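Local coordinates for SnoaL-like domain-containing protein (Burkholderia thailandensis E264, PDB 3H3H) that is of unknown function but has a SnoaL-like fold of the NTF2 superfamily, whose cone-shaped pocket here probably holds an unidentified ligand, at residues D35-S40 / A63-A68; A90-Y93 / R99-L102; Q11-E16 / F105-D110; P42-I47 / G53-K58; I18-A23 / D27-H32. All coordinates share one frame; numbering follows the deposited sequence. Where two conformers were deposited one is given.

Interaction 1: D35-S40 / A63-A68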
# COMPACT_ATOMS: atom_id res chain seq x y z
N ASP B 35 -7.61 -5.09 -18.31
CA ASP B 35 -8.95 -4.63 -18.60
C ASP B 35 -9.78 -4.69 -17.32
O ASP B 35 -9.70 -5.64 -16.54
CB ASP B 35 -9.60 -5.51 -19.67
CG ASP B 35 -8.93 -5.36 -21.04
OD1 ASP B 35 -8.42 -4.30 -21.36
OD2 ASP B 35 -8.96 -6.33 -21.81
N GLY B 36 -10.59 -3.66 -17.13
CA GLY B 36 -11.46 -3.59 -16.02
C GLY B 36 -10.79 -3.39 -14.68
O GLY B 36 -11.40 -3.65 -13.65
N PHE B 37 -9.57 -2.91 -14.68
CA PHE B 37 -8.90 -2.67 -13.39
C PHE B 37 -9.64 -1.68 -12.51
O PHE B 37 -10.30 -0.72 -12.98
CB PHE B 37 -7.45 -2.21 -13.60
CG PHE B 37 -7.29 -0.77 -13.97
CD1 PHE B 37 -7.39 -0.37 -15.32
CD2 PHE B 37 -6.94 0.17 -13.04
CE1 PHE B 37 -7.21 0.94 -15.66
CE2 PHE B 37 -6.78 1.49 -13.39
CZ PHE B 37 -6.89 1.87 -14.71
N GLU B 38 -9.51 -1.91 -11.21
CA GLU B 38 -10.14 -1.06 -10.23
C GLU B 38 -9.14 -0.06 -9.75
O GLU B 38 -8.01 -0.42 -9.44
CB GLU B 38 -10.58 -1.89 -9.03
CG GLU B 38 -11.65 -2.89 -9.31
CD GLU B 38 -11.95 -3.68 -8.04
OE1 GLU B 38 -12.59 -3.11 -7.15
OE2 GLU B 38 -11.52 -4.86 -7.94
N MSE B 39 -9.59 1.19 -9.64
CA MSE B 39 -8.77 2.32 -9.16
C MSE B 39 -9.44 2.96 -7.98
O MSE B 39 -10.65 3.24 -8.02
CB MSE B 39 -8.50 3.36 -10.26
CG MSE B 39 -7.56 4.54 -9.86
SE MSE B 39 -5.80 3.85 -9.51
CE MSE B 39 -5.24 5.12 -8.16
N SER B 40 -8.74 3.03 -6.84
CA SER B 40 -9.19 3.74 -5.66
C SER B 40 -8.28 4.90 -5.38
O SER B 40 -7.08 4.73 -5.37
CB SER B 40 -9.16 2.80 -4.49
OG SER B 40 -9.30 3.49 -3.30
N ALA B 63 -9.96 8.29 -18.89
CA ALA B 63 -10.52 9.62 -19.18
C ALA B 63 -9.98 10.64 -18.18
O ALA B 63 -9.64 11.74 -18.55
CB ALA B 63 -12.05 9.58 -19.18
N TYR B 64 -9.92 10.23 -16.93
CA TYR B 64 -9.41 11.10 -15.89
C TYR B 64 -7.92 11.31 -16.03
O TYR B 64 -7.42 12.43 -15.92
CB TYR B 64 -9.73 10.54 -14.51
CG TYR B 64 -11.18 10.85 -14.14
CD1 TYR B 64 -11.54 12.10 -13.67
CD2 TYR B 64 -12.19 9.89 -14.32
CE1 TYR B 64 -12.88 12.38 -13.38
CE2 TYR B 64 -13.50 10.16 -14.02
CZ TYR B 64 -13.85 11.39 -13.55
OH TYR B 64 -15.18 11.60 -13.26
N TRP B 65 -7.20 10.23 -16.27
CA TRP B 65 -5.76 10.39 -16.44
C TRP B 65 -5.40 11.24 -17.65
O TRP B 65 -4.40 12.01 -17.60
CB TRP B 65 -5.09 9.02 -16.49
CG TRP B 65 -5.23 8.26 -15.20
CD1 TRP B 65 -5.78 8.73 -14.04
CD2 TRP B 65 -4.85 6.91 -14.97
NE1 TRP B 65 -5.75 7.76 -13.09
CE2 TRP B 65 -5.15 6.63 -13.63
CE3 TRP B 65 -4.24 5.91 -15.76
CZ2 TRP B 65 -4.94 5.40 -13.06
CZ3 TRP B 65 -4.00 4.69 -15.21
CH2 TRP B 65 -4.34 4.44 -13.86
N ARG B 66 -6.14 11.07 -18.75
CA ARG B 66 -5.98 11.84 -19.95
C ARG B 66 -6.13 13.31 -19.60
O ARG B 66 -5.29 14.13 -20.02
CB ARG B 66 -6.94 11.39 -21.05
CG ARG B 66 -6.80 12.08 -22.41
CD ARG B 66 -7.75 11.49 -23.47
NE ARG B 66 -7.52 10.07 -23.59
CZ ARG B 66 -8.30 9.10 -23.13
NH1 ARG B 66 -9.48 9.35 -22.56
NH2 ARG B 66 -7.90 7.86 -23.24
N GLU B 67 -7.17 13.65 -18.83
CA GLU B 67 -7.37 15.02 -18.47
C GLU B 67 -6.33 15.54 -17.48
O GLU B 67 -5.91 16.71 -17.60
CB GLU B 67 -8.78 15.23 -17.94
CG GLU B 67 -9.16 16.67 -17.70
CD GLU B 67 -9.12 17.58 -18.94
OE1 GLU B 67 -9.10 17.09 -20.10
OE2 GLU B 67 -9.12 18.80 -18.76
N ALA B 68 -5.88 14.67 -16.56
CA ALA B 68 -4.77 15.03 -15.66
C ALA B 68 -3.57 15.46 -16.45
O ALA B 68 -2.95 16.47 -16.11
CB ALA B 68 -4.36 13.89 -14.79

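Interaction 2: A90-Y93 / R99-L102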
# COMPACT_ATOMS: atom_id res chain seq x y z
N ALA B 90 4.19 -1.83 -4.01
CA ALA B 90 3.86 -0.49 -3.50
C ALA B 90 4.91 0.44 -3.99
O ALA B 90 6.10 0.19 -3.77
CB ALA B 90 3.87 -0.48 -1.96
N ILE B 91 4.49 1.47 -4.71
CA ILE B 91 5.41 2.48 -5.19
C ILE B 91 5.22 3.72 -4.34
O ILE B 91 4.15 4.28 -4.30
CB ILE B 91 5.20 2.84 -6.67
CG1 ILE B 91 5.33 1.57 -7.55
CG2 ILE B 91 6.24 3.93 -7.14
CD1 ILE B 91 5.18 1.88 -9.09
N HIS B 92 6.31 4.18 -3.73
CA HIS B 92 6.32 5.37 -2.89
C HIS B 92 6.99 6.40 -3.76
O HIS B 92 8.10 6.19 -4.27
CB HIS B 92 7.06 5.04 -1.60
CG HIS B 92 7.19 6.18 -0.65
ND1 HIS B 92 6.15 7.03 -0.36
CD2 HIS B 92 8.24 6.59 0.09
CE1 HIS B 92 6.56 7.93 0.52
NE2 HIS B 92 7.82 7.66 0.84
N TYR B 93 6.33 7.53 -3.92
CA TYR B 93 6.84 8.56 -4.80
C TYR B 93 6.33 9.90 -4.40
O TYR B 93 5.46 10.02 -3.52
CB TYR B 93 6.44 8.24 -6.24
CG TYR B 93 4.96 8.30 -6.55
CD1 TYR B 93 4.14 7.22 -6.36
CD2 TYR B 93 4.38 9.43 -7.14
CE1 TYR B 93 2.82 7.27 -6.71
CE2 TYR B 93 3.07 9.48 -7.48
CZ TYR B 93 2.28 8.39 -7.29
OH TYR B 93 0.94 8.45 -7.66
N ARG B 99 3.03 16.34 -3.20
CA ARG B 99 2.47 15.47 -2.21
C ARG B 99 3.29 14.20 -2.18
O ARG B 99 3.81 13.75 -3.22
CB ARG B 99 1.08 14.97 -2.59
CG ARG B 99 -0.01 15.98 -2.65
CD ARG B 99 -1.25 15.26 -3.20
NE ARG B 99 -2.36 16.20 -3.17
CZ ARG B 99 -2.77 17.00 -4.16
NH1 ARG B 99 -2.22 17.01 -5.38
NH2 ARG B 99 -3.78 17.81 -3.91
N LEU B 100 3.33 13.62 -1.01
CA LEU B 100 3.90 12.31 -0.84
C LEU B 100 2.82 11.31 -1.20
O LEU B 100 1.67 11.44 -0.83
CB LEU B 100 4.37 12.11 0.56
CG LEU B 100 5.45 11.09 0.85
CD1 LEU B 100 6.77 11.36 0.06
CD2 LEU B 100 5.67 11.02 2.38
N ALA B 101 3.22 10.27 -1.93
CA ALA B 101 2.31 9.29 -2.43
C ALA B 101 2.81 7.89 -2.21
O ALA B 101 3.99 7.58 -2.18
CB ALA B 101 2.11 9.48 -3.96
N LEU B 102 1.84 7.00 -2.11
CA LEU B 102 2.10 5.58 -1.93
C LEU B 102 0.95 4.84 -2.60
O LEU B 102 -0.21 4.85 -2.17
CB LEU B 102 2.20 5.21 -0.47
CG LEU B 102 2.55 3.77 -0.12
CD1 LEU B 102 1.62 2.66 -0.63
CD2 LEU B 102 3.99 3.45 -0.64

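Interaction 3: Q11-E16 / F105-D110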
# COMPACT_ATOMS: atom_id res chain seq x y z
N GLN B 11 10.80 -3.69 -9.32
CA GLN B 11 11.63 -2.58 -9.72
C GLN B 11 11.43 -2.18 -11.15
O GLN B 11 11.35 -0.99 -11.42
CB GLN B 11 13.12 -2.95 -9.55
CG GLN B 11 13.46 -3.16 -8.10
CD GLN B 11 13.40 -1.90 -7.33
OE1 GLN B 11 14.00 -0.88 -7.73
NE2 GLN B 11 12.68 -1.92 -6.21
N GLN B 12 11.34 -3.15 -12.05
CA GLN B 12 11.19 -2.87 -13.46
C GLN B 12 9.79 -2.27 -13.70
O GLN B 12 9.61 -1.37 -14.52
CB GLN B 12 11.44 -4.13 -14.29
CG GLN B 12 11.42 -3.91 -15.81
CD GLN B 12 12.43 -2.88 -16.27
OE1 GLN B 12 13.45 -2.65 -15.60
NE2 GLN B 12 12.18 -2.28 -17.43
N PHE B 13 8.79 -2.82 -13.01
CA PHE B 13 7.46 -2.25 -13.08
C PHE B 13 7.52 -0.80 -12.62
O PHE B 13 6.93 0.11 -13.21
CB PHE B 13 6.46 -3.03 -12.21
CG PHE B 13 5.13 -2.34 -12.07
CD1 PHE B 13 4.22 -2.37 -13.09
CD2 PHE B 13 4.82 -1.67 -10.92
CE1 PHE B 13 3.03 -1.67 -12.99
CE2 PHE B 13 3.58 -0.97 -10.80
CZ PHE B 13 2.73 -0.97 -11.82
N SER B 14 8.13 -0.56 -11.47
CA SER B 14 8.19 0.80 -10.93
C SER B 14 8.89 1.78 -11.90
O SER B 14 8.42 2.88 -12.11
CB SER B 14 8.91 0.76 -9.58
OG SER B 14 8.21 -0.05 -8.67
N ARG B 15 10.01 1.38 -12.46
CA ARG B 15 10.73 2.25 -13.38
C ARG B 15 9.92 2.52 -14.64
O ARG B 15 9.92 3.65 -15.14
CB ARG B 15 12.11 1.64 -13.72
CG ARG B 15 12.93 2.45 -14.71
CD ARG B 15 13.99 3.38 -14.10
NE ARG B 15 14.91 3.80 -15.14
CZ ARG B 15 16.08 3.23 -15.38
NH1 ARG B 15 16.85 3.66 -16.37
NH2 ARG B 15 16.50 2.23 -14.61
N GLU B 16 9.20 1.53 -15.16
CA GLU B 16 8.40 1.76 -16.36
C GLU B 16 7.21 2.62 -16.01
O GLU B 16 6.90 3.51 -16.77
CB GLU B 16 7.94 0.45 -17.00
CG GLU B 16 9.08 -0.37 -17.47
CD GLU B 16 8.66 -1.71 -18.08
OE1 GLU B 16 7.51 -2.14 -17.98
OE2 GLU B 16 9.54 -2.39 -18.62
N PHE B 105 -0.29 -1.62 -6.05
CA PHE B 105 -0.75 -2.24 -7.27
C PHE B 105 -0.83 -3.72 -7.10
O PHE B 105 0.17 -4.40 -6.78
CB PHE B 105 0.25 -1.97 -8.38
CG PHE B 105 0.56 -0.51 -8.60
CD1 PHE B 105 1.56 0.15 -7.89
CD2 PHE B 105 -0.12 0.22 -9.57
CE1 PHE B 105 1.82 1.47 -8.10
CE2 PHE B 105 0.16 1.57 -9.80
CZ PHE B 105 1.12 2.20 -9.08
N HIS B 106 -2.02 -4.27 -7.29
CA HIS B 106 -2.24 -5.68 -7.25
C HIS B 106 -2.24 -6.23 -8.65
O HIS B 106 -2.83 -5.65 -9.56
CB HIS B 106 -3.55 -6.01 -6.63
CG HIS B 106 -3.62 -5.64 -5.19
ND1 HIS B 106 -3.33 -6.53 -4.17
CD2 HIS B 106 -3.91 -4.45 -4.61
CE1 HIS B 106 -3.45 -5.90 -3.02
NE2 HIS B 106 -3.81 -4.65 -3.25
N PHE B 107 -1.56 -7.36 -8.82
CA PHE B 107 -1.39 -7.92 -10.17
C PHE B 107 -2.21 -9.17 -10.37
O PHE B 107 -2.42 -9.92 -9.43
CB PHE B 107 0.06 -8.25 -10.45
CG PHE B 107 0.90 -7.05 -10.55
CD1 PHE B 107 1.36 -6.40 -9.38
CD2 PHE B 107 1.11 -6.46 -11.78
CE1 PHE B 107 2.08 -5.21 -9.51
CE2 PHE B 107 1.83 -5.28 -11.89
CZ PHE B 107 2.28 -4.68 -10.76
N GLY B 108 -2.56 -9.40 -11.63
CA GLY B 108 -3.36 -10.53 -12.01
C GLY B 108 -2.51 -11.58 -12.66
O GLY B 108 -1.29 -11.46 -12.64
N PRO B 109 -3.16 -12.61 -13.22
CA PRO B 109 -2.48 -13.72 -13.86
C PRO B 109 -1.54 -13.27 -14.94
O PRO B 109 -0.47 -13.84 -15.06
CB PRO B 109 -3.64 -14.54 -14.48
CG PRO B 109 -4.81 -14.21 -13.69
CD PRO B 109 -4.63 -12.78 -13.23
N ASP B 110 -1.94 -12.26 -15.73
CA ASP B 110 -1.12 -11.81 -16.88
C ASP B 110 -0.02 -10.80 -16.50
O ASP B 110 0.51 -10.12 -17.37
CB ASP B 110 -2.05 -11.20 -17.97

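Interaction 4: P42-I47 / G53-K58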
# COMPACT_ATOMS: atom_id res chain seq x y z
N PRO B 42 -8.18 8.95 -3.13
CA PRO B 42 -8.83 10.12 -2.54
C PRO B 42 -9.17 11.17 -3.60
O PRO B 42 -10.13 11.95 -3.44
CB PRO B 42 -7.77 10.65 -1.57
CG PRO B 42 -7.05 9.36 -1.19
CD PRO B 42 -6.93 8.61 -2.43
N MSE B 43 -8.40 11.20 -4.69
CA MSE B 43 -8.65 12.18 -5.76
C MSE B 43 -9.94 11.86 -6.53
O MSE B 43 -10.57 12.76 -7.14
CB MSE B 43 -7.47 12.24 -6.71
CG MSE B 43 -6.15 12.66 -6.07
SE MSE B 43 -4.84 12.84 -7.54
CE MSE B 43 -3.41 13.72 -6.66
N ILE B 44 -10.34 10.59 -6.53
CA ILE B 44 -11.61 10.19 -7.14
C ILE B 44 -12.79 10.68 -6.33
O ILE B 44 -13.80 11.13 -6.88
CB ILE B 44 -11.66 8.68 -7.38
CG1 ILE B 44 -10.69 8.34 -8.50
CG2 ILE B 44 -13.06 8.21 -7.76
CD1 ILE B 44 -10.39 6.81 -8.66
N VAL B 45 -12.67 10.63 -5.01
CA VAL B 45 -13.73 11.09 -4.17
C VAL B 45 -13.95 12.53 -4.47
O VAL B 45 -15.09 13.01 -4.63
CB VAL B 45 -13.36 10.92 -2.67
CG1 VAL B 45 -14.44 11.54 -1.75
CG2 VAL B 45 -13.06 9.45 -2.35
N GLN B 46 -12.85 13.26 -4.50
CA GLN B 46 -12.92 14.70 -4.60
C GLN B 46 -13.36 15.18 -5.94
O GLN B 46 -14.26 16.04 -6.03
CB GLN B 46 -11.55 15.33 -4.28
CG GLN B 46 -11.15 15.16 -2.82
CD GLN B 46 -12.12 15.81 -1.84
OE1 GLN B 46 -12.33 17.04 -1.86
NE2 GLN B 46 -12.71 14.99 -0.97
N ILE B 47 -12.73 14.63 -6.98
CA ILE B 47 -12.94 15.10 -8.34
C ILE B 47 -14.11 14.44 -9.03
O ILE B 47 -15.12 15.12 -9.41
CB ILE B 47 -11.72 14.89 -9.21
CG1 ILE B 47 -10.52 15.57 -8.57
CG2 ILE B 47 -12.00 15.48 -10.59
CD1 ILE B 47 -9.24 15.37 -9.32
N GLY B 53 -14.69 6.48 -3.84
CA GLY B 53 -13.34 6.74 -4.33
C GLY B 53 -12.88 5.75 -5.38
O GLY B 53 -11.70 5.69 -5.64
N ARG B 54 -13.82 5.04 -6.01
CA ARG B 54 -13.46 3.98 -6.97
C ARG B 54 -13.97 4.28 -8.39
O ARG B 54 -15.08 4.79 -8.59
CB ARG B 54 -14.04 2.64 -6.48
CG ARG B 54 -13.39 2.13 -5.18
CD ARG B 54 -13.86 0.70 -4.79
NE ARG B 54 -15.03 0.71 -3.91
CZ ARG B 54 -14.99 0.96 -2.60
NH1 ARG B 54 -13.83 1.23 -2.00
NH2 ARG B 54 -16.11 0.95 -1.89
N LEU B 55 -13.15 3.94 -9.35
CA LEU B 55 -13.49 3.98 -10.75
C LEU B 55 -12.96 2.64 -11.27
O LEU B 55 -12.12 2.04 -10.65
CB LEU B 55 -12.80 5.13 -11.44
CG LEU B 55 -13.25 6.57 -11.12
CD1 LEU B 55 -12.28 7.51 -11.76
CD2 LEU B 55 -14.67 6.78 -11.58
N ARG B 56 -13.46 2.21 -12.43
CA ARG B 56 -13.07 0.93 -13.01
C ARG B 56 -12.91 1.02 -14.50
O ARG B 56 -13.70 1.63 -15.18
CB ARG B 56 -14.14 -0.12 -12.72
CG ARG B 56 -13.84 -1.50 -13.20
CD ARG B 56 -14.91 -2.49 -12.68
NE ARG B 56 -14.47 -3.86 -12.88
CZ ARG B 56 -14.17 -4.75 -11.94
NH1 ARG B 56 -14.32 -4.49 -10.65
NH2 ARG B 56 -13.77 -5.95 -12.32
N GLY B 57 -11.87 0.36 -14.98
CA GLY B 57 -11.68 0.20 -16.40
C GLY B 57 -10.88 1.29 -17.07
O GLY B 57 -10.82 2.43 -16.59
N LYS B 58 -10.32 0.93 -18.22
CA LYS B 58 -9.44 1.86 -18.94
C LYS B 58 -10.17 3.07 -19.54
O LYS B 58 -9.58 4.14 -19.58
CB LYS B 58 -8.68 1.10 -20.02
CG LYS B 58 -7.74 0.05 -19.44
CD LYS B 58 -6.78 -0.52 -20.48
CE LYS B 58 -5.76 -1.35 -19.88
NZ LYS B 58 -4.73 -2.02 -20.82

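Interaction 5: I18-A23 / D27-H32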
# COMPACT_ATOMS: atom_id res chain seq x y z
N ILE B 18 6.75 4.83 -13.48
CA ILE B 18 7.19 6.20 -13.23
C ILE B 18 7.57 6.89 -14.56
O ILE B 18 7.17 8.01 -14.83
CB ILE B 18 8.38 6.23 -12.28
CG1 ILE B 18 7.95 5.81 -10.88
CG2 ILE B 18 9.08 7.63 -12.24
CD1 ILE B 18 7.15 6.84 -10.12
N ASP B 19 8.32 6.18 -15.37
CA ASP B 19 8.77 6.77 -16.64
C ASP B 19 7.59 7.03 -17.54
O ASP B 19 7.62 8.02 -18.27
CB ASP B 19 9.76 5.87 -17.33
CG ASP B 19 11.14 5.89 -16.67
OD1 ASP B 19 11.37 6.69 -15.74
OD2 ASP B 19 11.99 5.10 -17.07
N ALA B 20 6.56 6.18 -17.52
CA ALA B 20 5.42 6.36 -18.42
C ALA B 20 4.63 7.62 -18.03
O ALA B 20 4.23 8.43 -18.88
CB ALA B 20 4.51 5.14 -18.40
N TRP B 21 4.40 7.79 -16.73
CA TRP B 21 3.79 9.00 -16.23
C TRP B 21 4.61 10.23 -16.58
O TRP B 21 4.08 11.22 -17.09
CB TRP B 21 3.58 8.89 -14.71
CG TRP B 21 2.29 8.13 -14.44
CD1 TRP B 21 2.17 6.82 -14.11
CD2 TRP B 21 0.97 8.66 -14.52
NE1 TRP B 21 0.86 6.50 -13.97
CE2 TRP B 21 0.10 7.61 -14.20
CE3 TRP B 21 0.43 9.92 -14.81
CZ2 TRP B 21 -1.26 7.75 -14.22
CZ3 TRP B 21 -0.95 10.05 -14.79
CH2 TRP B 21 -1.77 8.98 -14.47
N ASN B 22 5.92 10.15 -16.39
CA ASN B 22 6.80 11.30 -16.61
C ASN B 22 6.88 11.68 -18.08
O ASN B 22 7.15 12.86 -18.42
CB ASN B 22 8.17 11.05 -15.98
CG ASN B 22 8.11 11.17 -14.46
OD1 ASN B 22 7.11 11.68 -13.97
ND2 ASN B 22 9.12 10.72 -13.73
N ALA B 23 6.70 10.68 -18.94
CA ALA B 23 6.65 10.84 -20.38
C ALA B 23 5.27 11.32 -20.83
O ALA B 23 5.08 11.66 -22.00
CB ALA B 23 6.98 9.56 -21.05
N ASP B 27 -0.89 5.84 -23.35
CA ASP B 27 -0.85 4.47 -23.83
C ASP B 27 0.16 3.65 -23.03
O ASP B 27 -0.14 2.52 -22.68
CB ASP B 27 -0.49 4.45 -25.31
CG ASP B 27 -0.52 3.08 -25.90
OD1 ASP B 27 -1.66 2.57 -26.06
OD2 ASP B 27 0.56 2.53 -26.20
N ALA B 28 1.33 4.21 -22.75
CA ALA B 28 2.32 3.45 -22.00
C ALA B 28 1.84 3.16 -20.58
O ALA B 28 2.02 2.06 -20.04
CB ALA B 28 3.66 4.23 -21.97
N ILE B 29 1.28 4.16 -19.96
CA ILE B 29 0.74 3.99 -18.60
C ILE B 29 -0.26 2.84 -18.56
O ILE B 29 -0.11 1.91 -17.75
CB ILE B 29 0.07 5.27 -18.10
CG1 ILE B 29 1.10 6.41 -17.93
CG2 ILE B 29 -0.68 5.03 -16.78
CD1 ILE B 29 0.40 7.78 -17.94
N LEU B 30 -1.24 2.89 -19.47
CA LEU B 30 -2.38 1.96 -19.49
C LEU B 30 -1.93 0.56 -19.86
O LEU B 30 -2.64 -0.40 -19.55
CB LEU B 30 -3.50 2.46 -20.38
CG LEU B 30 -4.33 3.59 -19.78
CD1 LEU B 30 -5.32 4.15 -20.73
CD2 LEU B 30 -5.09 3.14 -18.52
N SER B 31 -0.78 0.43 -20.53
CA SER B 31 -0.27 -0.86 -20.95
C SER B 31 0.01 -1.74 -19.73
O SER B 31 0.03 -2.94 -19.86
CB SER B 31 1.01 -0.75 -21.79
OG SER B 31 2.13 -0.40 -21.01
N HIS B 32 0.18 -1.13 -18.56
CA HIS B 32 0.52 -1.86 -17.40
C HIS B 32 -0.71 -2.43 -16.69
O HIS B 32 -0.54 -3.13 -15.71
CB HIS B 32 1.25 -0.96 -16.42
CG HIS B 32 2.59 -0.57 -16.95
ND1 HIS B 32 3.64 -1.47 -17.05
CD2 HIS B 32 3.00 0.56 -17.57
CE1 HIS B 32 4.67 -0.87 -17.63
NE2 HIS B 32 4.30 0.36 -17.97

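Interaction 1: D35-S40 / A63-A68
Trp-65, on the inner side of helix 58-71, reaches across to strand 37-40 and touches Phe-37 and Met-39 with the far end of its indole. Its CB and CG leave the helix with CG opposite the carbonyl carbon (chi1 -64°), which sends the six-membered ring out toward the strand. The contacts are made by the outer atoms of the six-membered ring. CZ2 lies 4.0 Å from the selenium SE of Met-39, a selenomethionine in this crystal, and the selenium sits in the plane of the indole, at its edge: a Met-aromatic contact. Next round the ring, CH2 is the atom closest to Phe-37, 3.7 Å from its CZ and 3.9 Å from its CE2, while CZ3 of Trp-65 stands 4.1 Å from the same Phe-37 CZ. The two aromatic side chains approach from opposite directions and their planes meet at 38°, an oblique pairing with the ring centroids 5.7 Å apart. No hydrogen bond crosses here; the grip is apolar. The nearest atoms of the Trp-65 side chain and a bound, unidentified ligand are about 3 Å apart, consistent with its lining the pocket. Around this contact, Trp-21 and Tyr-33 meet the indole edge-to-face, Leu-26, Ile-29 and Leu-30 pack on it from helix 26-30, and Met-39 also touches Ala-116 and Ala-118 on strand 113-121.

Interaction 2: A90-Y93 / R99-L102
The carbonyl oxygen Ala-101 O is gripped by two N-H groups of the partner strand. Tyr-93 N gives the backbone bond, 2.9 Å to Ala-101 O and fairly straight at 164°. His-92 ND1 adds a side-chain bond of 2.9 Å to that same Ala-101 O, more bent at 147°, and the two donors arrive from opposite faces of the carbonyl plane. The imidazole gets there because His-92 CG is anti to its backbone N (chi1 178°), which swings the ring over the neighbouring strand. This bond implies that ND1 carries a proton. In return Ala-101 N donates to Tyr-93 O at 2.8 Å, completing the hydrogen-bonded pair Tyr-93/Ala-101; His-92 and Leu-102 form the adjoining non-hydrogen-bonded pair.

On the face of Tyr-93, the methyl CB of Ala-101 sits over the middle of the phenol ring, 3.5 Å from its centroid, a CH-pi contact. The phenol OH is hydrogen-bonded to Glu-103, and the nearest atoms of the Tyr-93 side chain and the unidentified ligand are about 3 Å apart. On the face of His-92, Leu-100 CG lies 3.4 Å from His-92 CE1 at the imidazole edge, while Leu-102 CD2 packs 3.6 Å from His-92 CB. The second subunit covers this side: its own His-92 ring meets this one, and its Leu-102 touches Leu-102. Here is an antiparallel beta hairpin of the curved NTF2-type sheet, with one face probably turned to the ligand pocket and the other to the dimer interface.

Interaction 3: Q11-E16 / F105-D110
An aromatic cluster of three phenylalanines joins the long N-terminal helix 7-22 to strand 100-107, in the layer where the helix packs against the sheet. Phe-13 is the central ring, touching Phe-105 with its edge and Phe-107 with a face. With CG anti to the backbone N (chi1 170°), its side chain projects from the helix toward the strand, where Phe-105 and Phe-107, two residues apart, both point back at it.

The outer atoms CE2 and CZ of Phe-13 come down on one face of Phe-105: CE2 of Phe-13 is 3.7 Å from Phe-105 CD1, and CZ of Phe-13 is 3.8 Å from Phe-105 CD2. The planes stand at 70° and the edge falls toward the rim of the Phe-105 ring. The second pair, Phe-13 with Phe-107, is almost exactly perpendicular, at 89°. There Phe-107 supplies the edge: its CZ points at the middle of the Phe-13 ring, 3.6 Å above that plane, and lies 3.8 Å from both CD1 and CE1 of Phe-13. Each pair has its centroids 5.0 Å apart, so Phe-13 plays edge to one neighbour and face to the other.

All three side chains are buried, and no hydrogen bond spans the contact. Trp-17 carries the cluster on along the helix, meeting Phe-105 edge-to-face, and Phe-9 does the same to Phe-107. Ile-91 of strand 88-94 packs on both Phe-13 and Phe-105. These paired T-shaped contacts form part of the hydrophobic core between helix and curved sheet in the alpha+beta barrel of NTF2-like domains.

Interaction 4: P42-I47 / G53-K58
Gly-53, in the turn leading into strand 54-56, brings its CA to 4.4 Å from the CA of Val-45 on helix 42-48, with a positive phi of 73°. Val-45 CG2 presses on this backbone, 3.4 Å from Gly-53 CA, tighter than usual for two carbons. The methyl lies directly against the glycine backbone, where there is no side chain.

One residue earlier, Ile-44 points at the 53-58 segment and lays both branches against it. Its CG2, anti to the backbone N, rests 3.4 Å from the carbonyl carbon C of Gly-53, and its CD1 comes 3.5 Å from Gly-53 O. Further along, the same CD1 of Ile-44 meets Leu-55 CD1 at 3.7 Å, while Leu-55 CG lies 3.7 Å from Ile-44 CG2. The two side chains thus meet through a methyl-methyl and a methine-methyl contact. Ile-44 also packs on Met-39 of strand 37-40, and Leu-55 on Val-61 of helix 58-71. Pro-4 of the second subunit touches Val-45.

No hydrogen bond links the two segments, so shape and van der Waals packing alone join helix to strand here.

Interaction 5: I18-A23 / D27-H32
Trp-21 and Ile-29 are brought together by first torsions of the same kind: Trp-21 CG (chi1 -83°) and Ile-29 CG1 (chi1 -66°) each lie opposite their own carbonyl carbon, and the two side chains cross at about a right angle. They belong to a helical hairpin in the SnoaL-like domain, where the chain leaves helix 7-22 and folds back at once as the short helix 26-30.

The helices come close at Ala-20, a small residue. Ala-20 CB touches Ala-28 CB at 3.8 Å and Ile-29 CG1 at 3.7 Å, and the CA atoms of Ala-20 and Ile-29 are 5.2 Å apart. Beside this, Ile-29 spreads over the indole, CG2 lying 3.5 Å from Trp-21 NE1. The nearest atoms of the Trp-21 side chain and the unidentified ligand are about 4 Å apart. Ser-31 OG donates back to Ala-28 O at 2.6 Å.

The indole face is met by a CH-pi contact: Ile-29 CD1 sits over the six-membered ring of Trp-21, 3.7 Å from its centroid and 15° off the ring normal.

Overall arrangement
Along the chain, interaction 5 comes first, then interaction 1, which encloses interaction 4, then interaction 2; interaction 3 spans them all. Interactions 1 to 4 reach the one mixed sheet. Interactions 1 and 4 are neighbours, centres about 7 Å apart, on adjacent strands 37-40 and 54-56, whereas interactions 3 and 4 have centres about 20 Å apart, on opposite sides of the chain's centre. Interactions 3 and 5 share helix 7-22, and Trp-65 of interaction 1 packs against Trp-21 and Ile-29 of interaction 5. Helices and sheet together probably enclose the unidentified ligand; interactions 2 and 4 touch the second subunit most, and segments of 1 and 3 reach it at one residue each.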